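Local structure of short chain dehydrogenase (A0QTM2 homolog) (Mycobacterium thermoresistibile, 3SC4) at residues B[143-148]-B[234-239]. The protein probably catalyses an NAD(P)-dependent oxidation or reduction, as a member of the short-chain dehydrogenase family. Sequence-based numbering, arbitrary orientation.
Sequences DNPHIL and KPSSYT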
ATOM      1  N   ASP B 143      21.872  15.374  14.621  1.00 39.43           N
ATOM      2  CA  ASP B 143      21.479  15.672  15.995  1.00 40.25           C
ATOM      3  C   ASP B 143      20.096  15.133  16.325  1.00 38.46           C
ATOM      4  O   ASP B 143      19.902  14.499  17.372  1.00 39.66           O
ATOM      5  CB  ASP B 143      21.566  17.184  16.317  1.00 41.22           C
ATOM      6  CG  ASP B 143      23.009  17.653  16.595  1.00 45.16           C
ATOM      7  OD1 ASP B 143      23.237  18.878  16.617  1.00 48.37           O
ATOM      8  OD2 ASP B 143      23.924  16.808  16.778  1.00 47.04           O
ATOM      9  N   ASN B 144      19.149  15.344  15.428  1.00 35.82           N
ATOM     10  CA  ASN B 144      17.770  15.022  15.715  1.00 34.03           C
ATOM     11  C   ASN B 144      16.959  14.735  14.419  1.00 30.55           C
ATOM     12  O   ASN B 144      15.997  15.404  14.125  1.00 28.88           O
ATOM     13  CB  ASN B 144      17.206  16.217  16.495  1.00 35.14           C
ATOM     14  CG  ASN B 144      15.798  15.991  16.967  1.00 37.27           C
ATOM     15  OD1 ASN B 144      15.498  14.940  17.553  1.00 41.00           O
ATOM     16  ND2 ASN B 144      14.909  16.974  16.712  1.00 37.61           N
ATOM     17  N   PRO B 145      17.356  13.718  13.651  1.00 28.52           N
ATOM     18  CA  PRO B 145      16.819  13.528  12.294  1.00 26.76           C
ATOM     19  C   PRO B 145      15.365  13.053  12.221  1.00 24.84           C
ATOM     20  O   PRO B 145      14.961  12.188  13.001  1.00 24.45           O
ATOM     21  CB  PRO B 145      17.741  12.461  11.700  1.00 26.99           C
ATOM     22  CG  PRO B 145      18.280  11.735  12.904  1.00 28.04           C
ATOM     23  CD  PRO B 145      18.409  12.746  13.970  1.00 29.02           C
ATOM     24  N   HIS B 146      14.614  13.597  11.263  1.00 22.78           N
ATOM     25  CA  HIS B 146      13.192  13.329  11.127  1.00 21.38           C
ATOM     26  C   HIS B 146      12.810  13.031   9.703  1.00 20.18           C
ATOM     27  O   HIS B 146      13.137  13.801   8.807  1.00 19.87           O
ATOM     28  CB  HIS B 146      12.375  14.563  11.545  1.00 21.40           C
ATOM     29  CG  HIS B 146      11.958  14.544  12.973  1.00 21.79           C
ATOM     30  ND1 HIS B 146      10.737  14.052  13.376  1.00 20.38           N
ATOM     31  CD2 HIS B 146      12.614  14.917  14.097  1.00 22.77           C
ATOM     32  CE1 HIS B 146      10.649  14.141  14.691  1.00 23.16           C
ATOM     33  NE2 HIS B 146      11.773  14.662  15.154  1.00 24.05           N
ATOM     34  N   ILE B 147      12.077  11.941   9.496  1.00 18.89           N
ATOM     35  CA  ILE B 147      11.346  11.781   8.257  1.00 17.46           C
ATOM     36  C   ILE B 147       9.885  12.095   8.535  1.00 17.48           C
ATOM     37  O   ILE B 147       9.330  11.601   9.494  1.00 17.96           O
ATOM     38  CB  ILE B 147      11.452  10.387   7.699  1.00 16.37           C
ATOM     39  CG1 ILE B 147      12.936   9.990   7.568  1.00 16.45           C
ATOM     40  CG2 ILE B 147      10.713  10.358   6.371  1.00 13.00           C
ATOM     41  CD1 ILE B 147      13.215   8.537   7.085  1.00 10.40           C
ATOM     42  N   LEU B 148       9.266  12.906   7.692  1.00 17.41           N
ATOM     43  CA  LEU B 148       7.869  13.290   7.886  1.00 17.23           C
ATOM     44  C   LEU B 148       7.146  13.132   6.571  1.00 16.84           C
ATOM     45  O   LEU B 148       7.582  13.684   5.542  1.00 17.46           O
ATOM     46  CB  LEU B 148       7.772  14.740   8.345  1.00 17.56           C
ATOM     47  CG  LEU B 148       6.390  15.203   8.790  1.00 17.35           C
ATOM     48  CD1 LEU B 148       5.964  14.520  10.062  1.00 15.58           C
ATOM     49  CD2 LEU B 148       6.413  16.715   9.001  1.00 17.99           C
ATOM     50  N   LYS B 234      10.604  17.875  17.671  1.00 30.49           N
ATOM     51  CA  LYS B 234      10.499  16.897  18.761  1.00 31.55           C
ATOM     52  C   LYS B 234      11.742  16.024  18.760  1.00 31.75           C
ATOM     53  O   LYS B 234      12.503  16.028  17.791  1.00 31.02           O
ATOM     54  CB  LYS B 234       9.252  16.023  18.632  1.00 31.08           C
ATOM     55  CG  LYS B 234       7.951  16.746  18.864  1.00 32.94           C
ATOM     56  CD  LYS B 234       7.577  16.922  20.338  1.00 37.58           C
ATOM     57  CE  LYS B 234       6.046  16.958  20.503  1.00 39.61           C
ATOM     58  NZ  LYS B 234       5.592  17.922  21.508  1.00 41.97           N
ATOM     59  N   PRO B 235      11.975  15.301  19.859  1.00 32.43           N
ATOM     60  CA  PRO B 235      13.105  14.388  19.830  1.00 33.15           C
ATOM     61  C   PRO B 235      12.853  13.232  18.860  1.00 32.24           C
ATOM     62  O   PRO B 235      11.693  12.874  18.592  1.00 32.75           O
ATOM     63  CB  PRO B 235      13.222  13.894  21.279  1.00 34.28           C
ATOM     64  CG  PRO B 235      12.004  14.408  21.992  1.00 34.55           C
ATOM     65  CD  PRO B 235      11.499  15.564  21.224  1.00 33.69           C
ATOM     66  N   SER B 236      13.928  12.659  18.335  1.00 31.60           N
ATOM     67  CA  SER B 236      13.823  11.562  17.382  1.00 30.54           C
ATOM     68  C   SER B 236      13.174  10.291  17.997  1.00 30.68           C
ATOM     69  O   SER B 236      12.852   9.345  17.275  1.00 30.39           O
ATOM     70  CB  SER B 236      15.205  11.265  16.773  1.00 31.02           C
ATOM     71  OG  SER B 236      15.663  12.372  16.000  1.00 28.90           O
ATOM     72  N   SER B 237      12.967  10.277  19.318  1.00 30.48           N
ATOM     73  CA  SER B 237      12.164   9.234  19.969  1.00 29.67           C
ATOM     74  C   SER B 237      10.652   9.404  19.685  1.00 28.15           C
ATOM     75  O   SER B 237       9.861   8.482  19.859  1.00 27.56           O
ATOM     76  CB  SER B 237      12.434   9.259  21.488  1.00 30.84           C
ATOM     77  OG  SER B 237      12.167  10.542  22.033  1.00 30.84           O
ATOM     78  N   TYR B 238      10.241  10.597  19.279  1.00 27.40           N
ATOM     79  CA  TYR B 238       8.828  10.834  18.905  1.00 26.56           C
ATOM     80  C   TYR B 238       8.604  10.316  17.483  1.00 24.30           C
ATOM     81  O   TYR B 238       8.817  11.027  16.527  1.00 23.84           O
ATOM     82  CB  TYR B 238       8.558  12.316  18.998  1.00 26.60           C
ATOM     83  CG  TYR B 238       7.158  12.780  18.732  1.00 29.00           C
ATOM     84  CD1 TYR B 238       6.190  12.766  19.752  1.00 32.96           C
ATOM     85  CD2 TYR B 238       6.806  13.316  17.493  1.00 27.44           C
ATOM     86  CE1 TYR B 238       4.900  13.255  19.525  1.00 32.71           C
ATOM     87  CE2 TYR B 238       5.534  13.797  17.260  1.00 28.43           C
ATOM     88  CZ  TYR B 238       4.586  13.772  18.275  1.00 31.62           C
ATOM     89  OH  TYR B 238       3.324  14.241  18.034  1.00 32.40           O
ATOM     90  N   THR B 239       8.200   9.059  17.375  1.00 23.53           N
ATOM     91  CA  THR B 239       8.307   8.306  16.131  1.00 22.43           C
ATOM     92  C   THR B 239       7.178   7.281  16.031  1.00 21.67           C
ATOM     93  O   THR B 239       6.562   6.899  17.026  1.00 21.45           O
ATOM     94  CB  THR B 239       9.669   7.585  16.065  1.00 23.02           C
ATOM     95  OG1 THR B 239       9.922   7.123  14.738  1.00 21.96           O
ATOM     96  CG2 THR B 239       9.716   6.413  17.068  1.00 22.52           C
TER
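The imidazole of His146 has the carbonyl oxygen of Lys234 at its edge. His146 NE2 donates a hydrogen bond to Lys234 O over 3.1 Å, with the oxygen 14° out of the ring plane. Pro235 O, Tyr238 O and Ser236 CA lie oblique to the same ring. Asn144 ND2 also hydrogen-bonds to Lys234 O, at 2.8 Å, and the oxygen lies in the amide plane. The two donors come from opposite faces of the Lys234 carbonyl plane. Asn144 ND2 is moderately tilted from it, while His146 NE2 stands well above it, off the lone pairs. One acceptor thus ties both side chains to the loop. With CG anti to the backbone N (chi1 -175°), the Asn144 amide is carried across to 234-239, where OD1 faces Ser236 and ND2 faces Lys234 O. Within 234-239, Lys234 CG rests on one face of the Tyr238 ring, near its rim.

The chain has the Rossmann-like fold of short-chain dehydrogenases, a parallel sheet in the order 3-2-1-4-5-6-7. The contact joins the start of strand 146-149 and the residues leading into it to the loop between helix 222-232 and strand 242-244. That loop makes a type I turn from Pro235 to Tyr238, closed by the hydrogen bond from Tyr238 N to Pro235 O.

Ser236 OG lies 3.0 Å from Asn144 OD1 and 3.1 Å from Pro145 O. Its single proton can serve either acceptor. Pro145 CD packs against the hydroxyl, 3.4 Å from Ser236 OG.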